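Local atomic coordinates of porphyranase B (Zobellia galactanivorans, PDB entry 3JUU), a protein that hydrolyses the sulfated red-algal polysaccharide porphyran at linkages between beta-D-galactopyranose and alpha-L-galactopyranose-6-sulfate, releasing mostly disaccharides. Residues A[171-185]-A[223-235]. Residues are numbered along the deposited sequence; the frame is centred on the assembly and turned at random.
With SO4 (sulfate ion), chain G.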
ATOM      1  N   THR A 171       3.943 -10.497   3.309  1.00  8.70           N
ATOM      2  CA  THR A 171       3.221 -11.337   2.287  1.00  9.36           C
ATOM      3  C   THR A 171       2.285 -12.212   3.119  1.00  9.25           C
ATOM      4  O   THR A 171       2.701 -12.760   4.132  1.00 11.68           O
ATOM      5  CB  THR A 171       4.186 -12.231   1.399  1.00 10.85           C
ATOM      6  OG1 THR A 171       4.997 -13.026   2.282  1.00 11.96           O
ATOM      7  CG2 THR A 171       5.196 -11.325   0.457  1.00 11.20           C
ATOM      8  N   HIS A 172       1.018 -12.289   2.758  1.00 10.29           N
ATOM      9  CA  HIS A 172       0.054 -13.014   3.548  1.00  9.54           C
ATOM     10  C   HIS A 172      -0.680 -14.004   2.683  1.00 10.19           C
ATOM     11  O   HIS A 172      -1.054 -13.665   1.562  1.00 11.89           O
ATOM     12  CB  HIS A 172      -1.043 -12.082   4.109  1.00  8.63           C
ATOM     13  CG  HIS A 172      -0.515 -11.011   4.998  1.00 12.01           C
ATOM     14  ND1 HIS A 172      -0.082 -11.273   6.283  1.00 14.93           N
ATOM     15  CD2 HIS A 172      -0.284  -9.690   4.782  1.00 11.92           C
ATOM     16  CE1 HIS A 172       0.292 -10.142   6.854  1.00 16.83           C
ATOM     17  NE2 HIS A 172       0.185  -9.170   5.966  1.00 13.43           N
ATOM     18  N   SER A 173      -0.976 -15.162   3.276  1.00 10.23           N
ATOM     19  CA  SER A 173      -1.881 -16.131   2.655  1.00 11.06           C
ATOM     20  C   SER A 173      -2.968 -16.395   3.707  1.00 12.06           C
ATOM     21  O   SER A 173      -2.671 -16.755   4.862  1.00 12.90           O
ATOM     22  CB  SER A 173      -1.109 -17.424   2.331  1.00 10.88           C
ATOM     23  OG  SER A 173      -2.074 -18.468   2.092  1.00 11.73           O
ATOM     24  N   ARG A 174      -4.232 -16.244   3.335  1.00 11.44           N
ATOM     25  CA  ARG A 174      -5.344 -16.510   4.277  1.00 13.08           C
ATOM     26  C   ARG A 174      -6.647 -16.813   3.574  1.00 13.01           C
ATOM     27  O   ARG A 174      -6.669 -16.808   2.308  1.00 11.03           O
ATOM     28  CB  ARG A 174      -5.562 -15.353   5.247  1.00 12.74           C
ATOM     29  CG  ARG A 174      -5.866 -13.974   4.508  1.00 13.38           C
ATOM     30  CD  ARG A 174      -6.234 -12.858   5.526  1.00 14.80           C
ATOM     31  NE  ARG A 174      -6.519 -11.632   4.795  1.00 14.42           N
ATOM     32  CZ  ARG A 174      -5.583 -10.806   4.341  1.00 16.31           C
ATOM     33  NH1 ARG A 174      -4.271 -11.019   4.585  1.00 15.69           N
ATOM     34  NH2 ARG A 174      -5.968  -9.765   3.653  1.00 10.16           N
ATOM     35  N   ASN A 175      -7.750 -17.014   4.346  1.00 14.42           N
ATOM     36  CA  ASN A 175      -9.063 -17.287   3.684  1.00 14.72           C
ATOM     37  C   ASN A 175      -9.022 -18.479   2.719  1.00 15.37           C
ATOM     38  O   ASN A 175      -9.638 -18.501   1.610  1.00 13.97           O
ATOM     39  CB  ASN A 175      -9.627 -16.051   2.974  1.00 15.88           C
ATOM     40  CG  ASN A 175      -9.791 -14.882   3.881  1.00 19.34           C
ATOM     41  OD1 ASN A 175     -10.137 -15.050   5.049  1.00 21.86           O
ATOM     42  ND2 ASN A 175      -9.469 -13.670   3.373  1.00 17.42           N
ATOM     43  N   ILE A 176      -8.286 -19.526   3.085  1.00 15.33           N
ATOM     44  CA  ILE A 176      -8.087 -20.565   2.087  1.00 16.38           C
ATOM     45  C   ILE A 176      -9.296 -21.553   2.103  1.00 17.08           C
ATOM     46  O   ILE A 176      -9.669 -22.050   3.202  1.00 18.08           O
ATOM     47  CB  ILE A 176      -6.786 -21.344   2.365  1.00 17.58           C
ATOM     48  CG1 ILE A 176      -5.570 -20.411   2.213  1.00 15.73           C
ATOM     49  CG2 ILE A 176      -6.639 -22.622   1.478  1.00 16.43           C
ATOM     50  CD1 ILE A 176      -4.573 -20.860   3.206  1.00 20.87           C
ATOM     51  N   PRO A 177      -9.909 -21.825   0.922  1.00 18.12           N
ATOM     52  CA  PRO A 177     -11.068 -22.748   0.920  1.00 19.97           C
ATOM     53  C   PRO A 177     -10.675 -24.146   1.392  1.00 22.27           C
ATOM     54  O   PRO A 177      -9.605 -24.655   1.032  1.00 23.42           O
ATOM     55  CB  PRO A 177     -11.480 -22.831  -0.560  1.00 17.64           C
ATOM     56  CG  PRO A 177     -10.977 -21.491  -1.139  1.00 18.05           C
ATOM     57  CD  PRO A 177      -9.683 -21.224  -0.406  1.00 16.92           C
ATOM     58  N   GLU A 178     -11.564 -24.781   2.162  1.00 26.19           N
ATOM     59  CA  GLU A 178     -11.291 -26.133   2.655  1.00 29.05           C
ATOM     60  C   GLU A 178     -11.058 -27.079   1.466  1.00 28.48           C
ATOM     61  O   GLU A 178     -11.672 -26.922   0.404  1.00 29.27           O
ATOM     62  CB  GLU A 178     -12.354 -26.569   3.683  1.00 30.75           C
ATOM     63  CG  GLU A 178     -13.561 -27.256   3.132  1.00 39.99           C
ATOM     64  CD  GLU A 178     -13.526 -28.746   3.405  1.00 49.13           C
ATOM     65  OE1 GLU A 178     -14.340 -29.191   4.250  1.00 51.40           O
ATOM     66  OE2 GLU A 178     -12.666 -29.462   2.804  1.00 52.80           O
ATOM     67  N   GLY A 179     -10.067 -27.974   1.584  1.00 28.53           N
ATOM     68  CA  GLY A 179      -9.644 -28.806   0.462  1.00 28.50           C
ATOM     69  C   GLY A 179      -8.587 -28.253  -0.492  1.00 28.72           C
ATOM     70  O   GLY A 179      -8.086 -28.972  -1.340  1.00 30.46           O
ATOM     71  N   CYS A 180      -8.250 -26.966  -0.388  1.00 27.28           N
ATOM     72  CA  CYS A 180      -7.265 -26.376  -1.266  1.00 25.62           C
ATOM     73  C   CYS A 180      -5.893 -26.513  -0.613  1.00 24.23           C
ATOM     74  O   CYS A 180      -5.787 -26.203   0.555  1.00 25.28           O
ATOM     75  CB  CYS A 180      -7.628 -24.894  -1.484  1.00 25.72           C
ATOM     76  SG  CYS A 180      -9.068 -24.708  -2.588  1.00 24.53           S
ATOM     77  N   GLU A 181      -4.888 -26.995  -1.348  1.00 24.25           N
ATOM     78  CA  GLU A 181      -3.557 -27.354  -0.791  1.00 25.44           C
ATOM     79  C   GLU A 181      -2.672 -26.116  -0.702  1.00 23.24           C
ATOM     80  O   GLU A 181      -1.685 -26.014  -1.446  1.00 22.51           O
ATOM     81  CB  GLU A 181      -2.777 -28.287  -1.748  1.00 27.33           C
ATOM     82  CG  GLU A 181      -3.599 -29.308  -2.416  1.00 35.10           C
ATOM     83  CD  GLU A 181      -3.732 -30.454  -1.517  1.00 41.70           C
ATOM     84  OE1 GLU A 181      -3.798 -30.188  -0.283  1.00 45.95           O
ATOM     85  OE2 GLU A 181      -3.730 -31.590  -2.044  1.00 42.76           O
ATOM     86  N   TYR A 182      -3.056 -25.162   0.124  1.00 21.96           N
ATOM     87  CA  TYR A 182      -2.211 -23.958   0.301  1.00 20.40           C
ATOM     88  C   TYR A 182      -2.088 -23.744   1.790  1.00 21.14           C
ATOM     89  O   TYR A 182      -3.003 -24.047   2.547  1.00 20.55           O
ATOM     90  CB  TYR A 182      -2.890 -22.755  -0.359  1.00 19.46           C
ATOM     91  CG  TYR A 182      -2.917 -22.891  -1.839  1.00 19.05           C
ATOM     92  CD1 TYR A 182      -1.775 -22.641  -2.579  1.00 18.32           C
ATOM     93  CD2 TYR A 182      -4.059 -23.389  -2.501  1.00 21.36           C
ATOM     94  CE1 TYR A 182      -1.781 -22.808  -3.965  1.00 21.12           C
ATOM     95  CE2 TYR A 182      -4.078 -23.547  -3.887  1.00 21.19           C
ATOM     96  CZ  TYR A 182      -2.932 -23.260  -4.586  1.00 23.02           C
ATOM     97  OH  TYR A 182      -2.905 -23.439  -5.932  1.00 23.07           O
ATOM     98  N   GLU A 183      -0.940 -23.253   2.227  1.00 20.42           N
ATOM     99  CA  GLU A 183      -0.764 -22.898   3.652  1.00 21.55           C
ATOM    100  C   GLU A 183      -1.175 -21.455   3.936  1.00 19.69           C
ATOM    101  O   GLU A 183      -0.994 -20.572   3.082  1.00 18.13           O
ATOM    102  CB  GLU A 183       0.722 -22.976   4.006  1.00 23.22           C
ATOM    103  CG  GLU A 183       1.411 -24.233   3.529  1.00 30.38           C
ATOM    104  CD  GLU A 183       1.248 -25.409   4.498  1.00 39.41           C
ATOM    105  OE1 GLU A 183       1.962 -26.424   4.288  1.00 46.07           O
ATOM    106  OE2 GLU A 183       0.441 -25.342   5.458  1.00 38.13           O
ATOM    107  N   LYS A 184      -1.630 -21.223   5.164  1.00 19.68           N
ATOM    108  CA  LYS A 184      -1.933 -19.890   5.685  1.00 20.42           C
ATOM    109  C   LYS A 184      -0.691 -19.322   6.352  1.00 19.61           C
ATOM    110  O   LYS A 184       0.051 -20.090   6.941  1.00 20.69           O
ATOM    111  CB  LYS A 184      -3.027 -20.075   6.754  1.00 21.25           C
ATOM    112  CG  LYS A 184      -3.437 -18.780   7.491  1.00 28.32           C
ATOM    113  CD  LYS A 184      -4.417 -19.095   8.674  1.00 38.07           C
ATOM    114  CE  LYS A 184      -5.365 -20.278   8.329  1.00 42.21           C
ATOM    115  NZ  LYS A 184      -5.989 -20.943   9.567  1.00 43.38           N
ATOM    116  N   GLY A 185      -0.458 -18.003   6.324  1.00 16.00           N
ATOM    117  CA  GLY A 185       0.617 -17.483   7.194  1.00 13.36           C
ATOM    118  C   GLY A 185       1.132 -16.187   6.586  1.00 13.38           C
ATOM    119  O   GLY A 185       0.496 -15.649   5.699  1.00 11.35           O
ATOM    120  N   GLN A 223      16.499  -4.768  -1.020  1.00  9.03           N
ATOM    121  CA  GLN A 223      16.586  -4.908   0.418  1.00  9.59           C
ATOM    122  C   GLN A 223      16.513  -6.392   0.831  1.00 11.64           C
ATOM    123  O   GLN A 223      17.186  -6.787   1.765  1.00 11.05           O
ATOM    124  CB  GLN A 223      15.409  -4.235   1.151  1.00  7.13           C
ATOM    125  CG  GLN A 223      15.402  -2.743   0.904  1.00 11.64           C
ATOM    126  CD  GLN A 223      16.643  -1.990   1.373  1.00 12.85           C
ATOM    127  OE1 GLN A 223      16.882  -1.847   2.579  1.00 16.82           O
ATOM    128  NE2 GLN A 223      17.408  -1.402   0.411  1.00 15.94           N
ATOM    129  N   SER A 224      15.669  -7.151   0.154  1.00 11.31           N
ATOM    130  CA  SER A 224      15.344  -8.480   0.639  1.00 12.72           C
ATOM    131  C   SER A 224      14.631  -9.293  -0.419  1.00 13.91           C
ATOM    132  O   SER A 224      14.070  -8.762  -1.408  1.00 12.24           O
ATOM    133  CB  SER A 224      14.436  -8.362   1.887  1.00 15.68           C
ATOM    134  OG  SER A 224      13.185  -7.831   1.478  1.00 13.63           O
ATOM    135  N   LYS A 225      14.637 -10.618  -0.213  1.00 11.67           N
ATOM    136  CA  LYS A 225      13.925 -11.495  -1.056  1.00 12.66           C
ATOM    137  C   LYS A 225      13.070 -12.313  -0.091  1.00 13.18           C
ATOM    138  O   LYS A 225      13.527 -12.793   1.006  1.00 13.60           O
ATOM    139  CB  LYS A 225      14.898 -12.399  -1.851  1.00 15.17           C
ATOM    140  CG  LYS A 225      14.153 -13.430  -2.690  1.00 21.25           C
ATOM    141  CD  LYS A 225      15.060 -14.356  -3.540  1.00 31.78           C
ATOM    142  CE  LYS A 225      14.474 -14.422  -4.986  1.00 32.28           C
ATOM    143  NZ  LYS A 225      14.687 -15.699  -5.760  1.00 37.87           N
ATOM    144  N   VAL A 226      11.809 -12.485  -0.456  1.00 12.16           N
ATOM    145  CA  VAL A 226      10.929 -13.236   0.426  1.00 13.00           C
ATOM    146  C   VAL A 226      10.227 -14.346  -0.358  1.00 11.66           C
ATOM    147  O   VAL A 226       9.751 -14.110  -1.461  1.00 12.48           O
ATOM    148  CB  VAL A 226       9.914 -12.219   1.069  1.00 14.05           C
ATOM    149  CG1 VAL A 226       8.877 -12.983   1.806  1.00 17.09           C
ATOM    150  CG2 VAL A 226      10.667 -11.335   2.106  1.00 15.55           C
ATOM    151  N   THR A 227      10.116 -15.570   0.196  1.00 10.26           N
ATOM    152  CA  THR A 227       9.282 -16.550  -0.388  1.00 10.02           C
ATOM    153  C   THR A 227       7.941 -16.378   0.285  1.00  9.88           C
ATOM    154  O   THR A 227       7.837 -16.518   1.485  1.00 11.19           O
ATOM    155  CB  THR A 227       9.832 -17.973  -0.060  1.00 10.15           C
ATOM    156  OG1 THR A 227      11.121 -18.080  -0.710  1.00 10.83           O
ATOM    157  CG2 THR A 227       8.909 -19.047  -0.590  1.00 12.36           C
ATOM    158  N   PRO A 228       6.892 -16.129  -0.497  1.00 10.88           N
ATOM    159  CA  PRO A 228       5.613 -15.957   0.175  1.00 11.18           C
ATOM    160  C   PRO A 228       5.091 -17.251   0.768  1.00 10.44           C
ATOM    161  O   PRO A 228       5.507 -18.373   0.333  1.00 10.50           O
ATOM    162  CB  PRO A 228       4.717 -15.393  -0.978  1.00 10.60           C
ATOM    163  CG  PRO A 228       5.209 -16.021  -2.224  1.00 10.64           C
ATOM    164  CD  PRO A 228       6.781 -16.057  -1.973  1.00 10.65           C
ATOM    165  N   PRO A 229       4.136 -17.154   1.713  1.00 11.05           N
ATOM    166  CA  PRO A 229       3.606 -18.359   2.415  1.00 12.54           C
ATOM    167  C   PRO A 229       2.807 -19.311   1.520  1.00 13.41           C
ATOM    168  O   PRO A 229       2.715 -20.492   1.860  1.00 14.45           O
ATOM    169  CB  PRO A 229       2.776 -17.786   3.573  1.00 13.62           C
ATOM    170  CG  PRO A 229       2.633 -16.342   3.269  1.00 14.56           C
ATOM    171  CD  PRO A 229       3.507 -15.901   2.170  1.00 10.26           C
ATOM    172  N   ALA A 230       2.345 -18.835   0.363  1.00 13.11           N
ATOM    173  CA  ALA A 230       1.626 -19.694  -0.621  1.00 13.88           C
ATOM    174  C   ALA A 230       1.946 -19.123  -1.971  1.00 12.91           C
ATOM    175  O   ALA A 230       2.417 -17.965  -2.089  1.00 13.34           O
ATOM    176  CB  ALA A 230       0.082 -19.682  -0.352  1.00 11.98           C
ATOM    177  N   ASP A 231       1.712 -19.891  -3.042  1.00 11.86           N
ATOM    178  CA  ASP A 231       1.959 -19.330  -4.389  1.00 10.89           C
ATOM    179  C   ASP A 231       1.191 -17.992  -4.653  1.00 11.67           C
ATOM    180  O   ASP A 231      -0.043 -17.899  -4.519  1.00 12.02           O
ATOM    181  CB  ASP A 231       1.432 -20.273  -5.428  1.00 10.82           C
ATOM    182  CG  ASP A 231       2.248 -21.566  -5.549  1.00 19.13           C
ATOM    183  OD1 ASP A 231       3.436 -21.558  -5.146  1.00 17.64           O
ATOM    184  OD2 ASP A 231       1.640 -22.559  -6.068  1.00 21.01           O
ATOM    185  N   PHE A 232       1.919 -16.975  -5.068  1.00  9.92           N
ATOM    186  CA  PHE A 232       1.294 -15.701  -5.495  1.00 10.62           C
ATOM    187  C   PHE A 232       1.162 -15.731  -7.028  1.00 10.60           C
ATOM    188  O   PHE A 232       1.910 -15.048  -7.716  1.00 10.64           O
ATOM    189  CB  PHE A 232       2.156 -14.529  -5.003  1.00 10.34           C
ATOM    190  CG  PHE A 232       1.891 -14.132  -3.533  1.00 12.65           C
ATOM    191  CD1 PHE A 232       1.266 -15.014  -2.628  1.00  8.58           C
ATOM    192  CD2 PHE A 232       2.249 -12.858  -3.081  1.00 10.81           C
ATOM    193  CE1 PHE A 232       1.024 -14.676  -1.257  1.00  8.93           C
ATOM    194  CE2 PHE A 232       1.986 -12.499  -1.690  1.00 10.82           C
ATOM    195  CZ  PHE A 232       1.315 -13.400  -0.793  1.00  8.58           C
ATOM    196  N   ASP A 233       0.220 -16.554  -7.550  1.00 10.92           N
ATOM    197  CA  ASP A 233       0.081 -16.647  -8.992  1.00 12.21           C
ATOM    198  C   ASP A 233      -1.315 -16.179  -9.408  1.00 13.40           C
ATOM    199  O   ASP A 233      -1.824 -16.619 -10.479  1.00 12.44           O
ATOM    200  CB  ASP A 233       0.343 -18.079  -9.450  1.00 12.82           C
ATOM    201  CG  ASP A 233      -0.509 -19.091  -8.705  1.00 15.45           C
ATOM    202  OD1 ASP A 233      -1.302 -18.716  -7.820  1.00 16.26           O
ATOM    203  OD2 ASP A 233      -0.288 -20.315  -8.926  1.00 17.46           O
ATOM    204  N   ILE A 234      -1.951 -15.351  -8.540  1.00 10.68           N
ATOM    205  CA  ILE A 234      -3.353 -14.861  -8.796  1.00 11.88           C
ATOM    206  C   ILE A 234      -3.238 -13.360  -9.105  1.00 12.68           C
ATOM    207  O   ILE A 234      -2.446 -12.664  -8.457  1.00 11.97           O
ATOM    208  CB  ILE A 234      -4.372 -15.094  -7.584  1.00 10.42           C
ATOM    209  CG1 ILE A 234      -4.385 -16.586  -7.129  1.00 11.69           C
ATOM    210  CG2 ILE A 234      -5.813 -14.693  -8.029  1.00 11.36           C
ATOM    211  CD1 ILE A 234      -4.861 -16.834  -5.769  1.00 11.64           C
ATOM    212  N   GLU A 235      -4.025 -12.882 -10.062  1.00 10.69           N
ATOM    213  CA  GLU A 235      -4.062 -11.439 -10.415  1.00 11.66           C
ATOM    214  C   GLU A 235      -4.264 -10.575  -9.177  1.00 10.70           C
ATOM    215  O   GLU A 235      -5.100 -10.894  -8.303  1.00 11.48           O
ATOM    216  CB  GLU A 235      -5.279 -11.180 -11.391  1.00 12.03           C
ATOM    217  CG  GLU A 235      -5.235  -9.777 -11.983  1.00 17.30           C
ATOM    218  CD  GLU A 235      -6.434  -9.541 -12.926  1.00 22.43           C
ATOM    219  OE1 GLU A 235      -7.285 -10.435 -13.003  1.00 28.08           O
ATOM    220  OE2 GLU A 235      -6.580  -8.457 -13.460  1.00 26.80           O
TER
HETATM  221  S   SO4 G   7      -9.703  -9.830   3.826  1.00 22.14           S
HETATM  222  O1  SO4 G   7     -10.093  -8.720   4.624  1.00 27.40           O
HETATM  223  O2  SO4 G   7      -8.757  -9.462   2.786  1.00 19.49           O
HETATM  224  O3  SO4 G   7      -9.253 -10.887   4.747  1.00 20.81           O
HETATM  225  O4  SO4 G   7     -10.830 -10.124   2.969  1.00 25.44           O
HETATM  226  O   HOH W   1      -0.798 -22.297  -7.405  1.00 23.75           O
HETATM  227  O   HOH W   2       1.204 -22.877   0.675  1.00 22.59           O
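Pro-229 lies against the backbone of the hairpin formed by strand 166-174 and the chain returning at Gly-185. Its CG is 3.3 Å from Gly-185 O, and its CD sits in van der Waals contact 3.2 Å from Thr-171 OG1. A compact proline ring with no N-H to satisfy can pack its carbons against these oxygens. Thr-171 turns its hydroxyl toward Pro-229 by placing OG1 between backbone N and carbonyl carbon (chi1 55°); the polar partner of that hydroxyl is Ser-187 O, its hydrogen-bond mate, while CB meets the Phe-232 ring, 3.8 Å from CZ. Pro-228 CB lies over the centre of one face of that ring, packing it within its own segment. The small methyl of Ala-230 fits between Tyr-182 and Ser-173, whose OG, 3.5 Å from that CB, donates to Glu-183 O. Tyr-182 brings its ring edge toward the Asp-231 carboxylate, the planes 74° apart, and water 1 joins its OH to Asp-231 OD2 and Asp-233 OD2. Beyond the packing, Arg-174 grips a sulfate ion, probably from the crystallisation liquor, through NE and NH2 and salt-bridges Glu-143, probably the nucleophile; an alanine here would probably cost the sulfate its two guanidinium bonds and leave Glu-143 without this cationic mate. In this GH16 jelly roll, strand 166-174 runs antiparallel between strands 141-150 and 185-192, and the loop following strand 221-226 packs across its end, with Phe-232 also touching Thr-142.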